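Long-range contact in Sys-1 protein (Caenorhabditis elegans, PDB 3C2G), which acts as a beta-catenin in Wnt asymmetry signalling, binding the TCF transcription factor POP-1 directly and activating or repressing target genes: residues L300-C305 and D339-S344. Sequence-based numbering, arbitrary orientation.
Sequences LIRAGC and DEVIYS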
ATOM      1  N   LEU A 300       1.493 -15.554  -0.965  1.00 31.46           N
ATOM      2  CA  LEU A 300       0.604 -15.257  -2.060  1.00 30.90           C
ATOM      3  C   LEU A 300      -0.637 -14.529  -1.517  1.00 29.95           C
ATOM      4  O   LEU A 300      -1.034 -13.498  -2.053  1.00 30.25           O
ATOM      5  CB  LEU A 300       0.245 -16.556  -2.804  1.00 30.81           C
ATOM      6  CG  LEU A 300      -0.571 -16.476  -4.092  1.00 31.43           C
ATOM      7  CD1 LEU A 300      -0.606 -17.823  -4.772  1.00 32.71           C
ATOM      8  CD2 LEU A 300      -1.992 -16.048  -3.784  1.00 34.52           C
ATOM      9  N   ILE A 301      -1.220 -15.044  -0.439  1.00 28.23           N
ATOM     10  CA  ILE A 301      -2.383 -14.400   0.167  1.00 27.39           C
ATOM     11  C   ILE A 301      -2.053 -12.983   0.669  1.00 26.93           C
ATOM     12  O   ILE A 301      -2.794 -12.036   0.382  1.00 26.89           O
ATOM     13  CB  ILE A 301      -3.044 -15.291   1.266  1.00 27.41           C
ATOM     14  CG1 ILE A 301      -3.626 -16.555   0.619  1.00 26.14           C
ATOM     15  CG2 ILE A 301      -4.137 -14.511   2.026  1.00 25.32           C
ATOM     16  CD1 ILE A 301      -3.819 -17.713   1.561  1.00 24.06           C
ATOM     17  N   ARG A 302      -0.946 -12.836   1.391  1.00 26.34           N
ATOM     18  CA  ARG A 302      -0.501 -11.503   1.826  1.00 27.27           C
ATOM     19  C   ARG A 302      -0.389 -10.512   0.676  1.00 25.81           C
ATOM     20  O   ARG A 302      -0.771  -9.349   0.815  1.00 25.88           O
ATOM     21  CB  ARG A 302       0.836 -11.555   2.579  1.00 27.53           C
ATOM     22  CG  ARG A 302       0.705 -11.765   4.073  1.00 33.08           C
ATOM     23  CD  ARG A 302       2.013 -11.464   4.801  1.00 39.52           C
ATOM     24  NE  ARG A 302       2.989 -12.536   4.630  1.00 45.04           N
ATOM     25  CZ  ARG A 302       3.017 -13.657   5.353  1.00 49.94           C
ATOM     26  NH1 ARG A 302       2.119 -13.866   6.309  1.00 52.08           N
ATOM     27  NH2 ARG A 302       3.947 -14.582   5.118  1.00 53.33           N
ATOM     28  N   ALA A 303       0.141 -10.968  -0.454  1.00 24.61           N
ATOM     29  CA  ALA A 303       0.424 -10.066  -1.553  1.00 23.88           C
ATOM     30  C   ALA A 303      -0.841  -9.672  -2.310  1.00 23.37           C
ATOM     31  O   ALA A 303      -0.958  -8.546  -2.767  1.00 23.64           O
ATOM     32  CB  ALA A 303       1.468 -10.657  -2.491  1.00 23.41           C
ATOM     33  N   GLY A 304      -1.766 -10.610  -2.449  1.00 23.67           N
ATOM     34  CA  GLY A 304      -3.064 -10.352  -3.069  1.00 24.42           C
ATOM     35  C   GLY A 304      -3.897  -9.367  -2.273  1.00 24.98           C
ATOM     36  O   GLY A 304      -4.473  -8.424  -2.838  1.00 24.84           O
ATOM     37  N   CYS A 305      -3.934  -9.567  -0.959  1.00 25.17           N
ATOM     38  CA  CYS A 305      -4.710  -8.710  -0.061  1.00 26.48           C
ATOM     39  C   CYS A 305      -4.158  -7.286   0.025  1.00 26.53           C
ATOM     40  O   CYS A 305      -4.925  -6.323   0.115  1.00 26.32           O
ATOM     41  CB  CYS A 305      -4.871  -9.373   1.312  1.00 26.07           C
ATOM     42  SG  CYS A 305      -5.933 -10.892   1.220  1.00 34.05           S
ATOM     43  N   ASP A 339      -1.969 -11.007  11.073  1.00 43.87           N
ATOM     44  CA  ASP A 339      -2.423  -9.629  11.206  1.00 42.20           C
ATOM     45  C   ASP A 339      -2.328  -8.789   9.944  1.00 40.63           C
ATOM     46  O   ASP A 339      -3.133  -7.875   9.762  1.00 40.68           O
ATOM     47  CB  ASP A 339      -1.705  -8.935  12.361  1.00 42.30           C
ATOM     48  CG  ASP A 339      -2.177  -9.429  13.725  1.00 45.18           C
ATOM     49  OD1 ASP A 339      -3.298  -9.988  13.827  1.00 44.20           O
ATOM     50  OD2 ASP A 339      -1.419  -9.252  14.705  1.00 49.23           O
ATOM     51  N   GLU A 340      -1.367  -9.089   9.072  1.00 38.25           N
ATOM     52  CA  GLU A 340      -1.235  -8.332   7.832  1.00 36.73           C
ATOM     53  C   GLU A 340      -2.448  -8.569   6.955  1.00 33.98           C
ATOM     54  O   GLU A 340      -2.941  -7.657   6.304  1.00 33.89           O
ATOM     55  CB  GLU A 340       0.042  -8.714   7.072  1.00 38.12           C
ATOM     56  CG  GLU A 340       1.327  -8.159   7.673  1.00 44.26           C
ATOM     57  CD  GLU A 340       1.359  -6.632   7.737  1.00 51.61           C
ATOM     58  OE1 GLU A 340       0.872  -5.975   6.779  1.00 53.57           O
ATOM     59  OE2 GLU A 340       1.879  -6.092   8.748  1.00 54.67           O
ATOM     60  N   VAL A 341      -2.924  -9.806   6.941  1.00 31.23           N
ATOM     61  CA  VAL A 341      -4.093 -10.153   6.167  1.00 29.98           C
ATOM     62  C   VAL A 341      -5.336  -9.494   6.782  1.00 30.02           C
ATOM     63  O   VAL A 341      -6.159  -8.945   6.057  1.00 29.96           O
ATOM     64  CB  VAL A 341      -4.234 -11.696   6.026  1.00 29.92           C
ATOM     65  CG1 VAL A 341      -5.517 -12.062   5.348  1.00 27.83           C
ATOM     66  CG2 VAL A 341      -3.078 -12.254   5.213  1.00 30.41           C
ATOM     67  N   ILE A 342      -5.446  -9.514   8.115  1.00 29.46           N
ATOM     68  CA  ILE A 342      -6.563  -8.879   8.805  1.00 29.22           C
ATOM     69  C   ILE A 342      -6.550  -7.390   8.513  1.00 29.07           C
ATOM     70  O   ILE A 342      -7.596  -6.780   8.262  1.00 29.62           O
ATOM     71  CB  ILE A 342      -6.521  -9.084  10.346  1.00 29.64           C
ATOM     72  CG1 ILE A 342      -6.460 -10.572  10.736  1.00 30.04           C
ATOM     73  CG2 ILE A 342      -7.695  -8.405  11.012  1.00 28.37           C
ATOM     74  CD1 ILE A 342      -7.445 -11.453  10.036  1.00 29.37           C
ATOM     75  N   TYR A 343      -5.357  -6.814   8.535  1.00 27.64           N
ATOM     76  CA  TYR A 343      -5.193  -5.401   8.282  1.00 27.36           C
ATOM     77  C   TYR A 343      -5.673  -5.043   6.893  1.00 27.53           C
ATOM     78  O   TYR A 343      -6.453  -4.106   6.746  1.00 28.40           O
ATOM     79  CB  TYR A 343      -3.743  -4.989   8.451  1.00 27.05           C
ATOM     80  CG  TYR A 343      -3.455  -3.603   7.944  1.00 28.60           C
ATOM     81  CD1 TYR A 343      -3.947  -2.471   8.631  1.00 27.26           C
ATOM     82  CD2 TYR A 343      -2.675  -3.404   6.791  1.00 26.42           C
ATOM     83  CE1 TYR A 343      -3.680  -1.186   8.176  1.00 28.11           C
ATOM     84  CE2 TYR A 343      -2.394  -2.113   6.325  1.00 26.17           C
ATOM     85  CZ  TYR A 343      -2.901  -1.007   7.015  1.00 28.70           C
ATOM     86  OH  TYR A 343      -2.633   0.279   6.568  1.00 28.35           O
ATOM     87  N   SER A 344      -5.236  -5.803   5.890  1.00 27.34           N
ATOM     88  CA  SER A 344      -5.605  -5.544   4.499  1.00 27.35           C
ATOM     89  C   SER A 344      -7.094  -5.745   4.254  1.00 27.05           C
ATOM     90  O   SER A 344      -7.733  -4.914   3.615  1.00 26.75           O
ATOM     91  CB  SER A 344      -4.814  -6.443   3.550  1.00 27.58           C
ATOM     92  OG  SER A 344      -3.419  -6.328   3.761  1.00 29.00           O
TER
HETATM   93  O   HOH W   1      -1.635  -8.326   3.324  1.00 29.43           O
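The hydroxyl OG of S344 is held between E340 O, one turn back on its own helix, and a water that carries the link across to R302 O. S344 OG donates to E340 O at 2.9 Å, tilted 28° from the carbonyl plane, while the water 2.7 Å from S344 OG donates to it and also, at 2.8 Å, to R302 O. S344 N reaches E340 O from the other face of that carbonyl. Chi1 of -54° sets OG beside its own backbone N, folded back to E340 O. The backbone places S344 CB 3.4 Å from C305 O, and the CB atoms of S344 and C305 meet. Replacing S344 by an alanine removes OG, which would probably leave the water without one of its two acceptors. Segments 300-305 and 339-344, of helices 298-311 and 339-352, run in the same direction at 23°, axes 9.2 Å apart at their closest, within the armadillo domain, a right-handed superhelix of stacked helices. Deeper in, V341 CG2 lies 4.0 Å from I301 CG2 and touches R302 CG as well, while V341 CG1 faces C305 SG. Toward the partly exposed side, R302 CD passes E340 CB. Their charged ends turn elsewhere, R302 to D299 and E340 to R393 of helix 388-409.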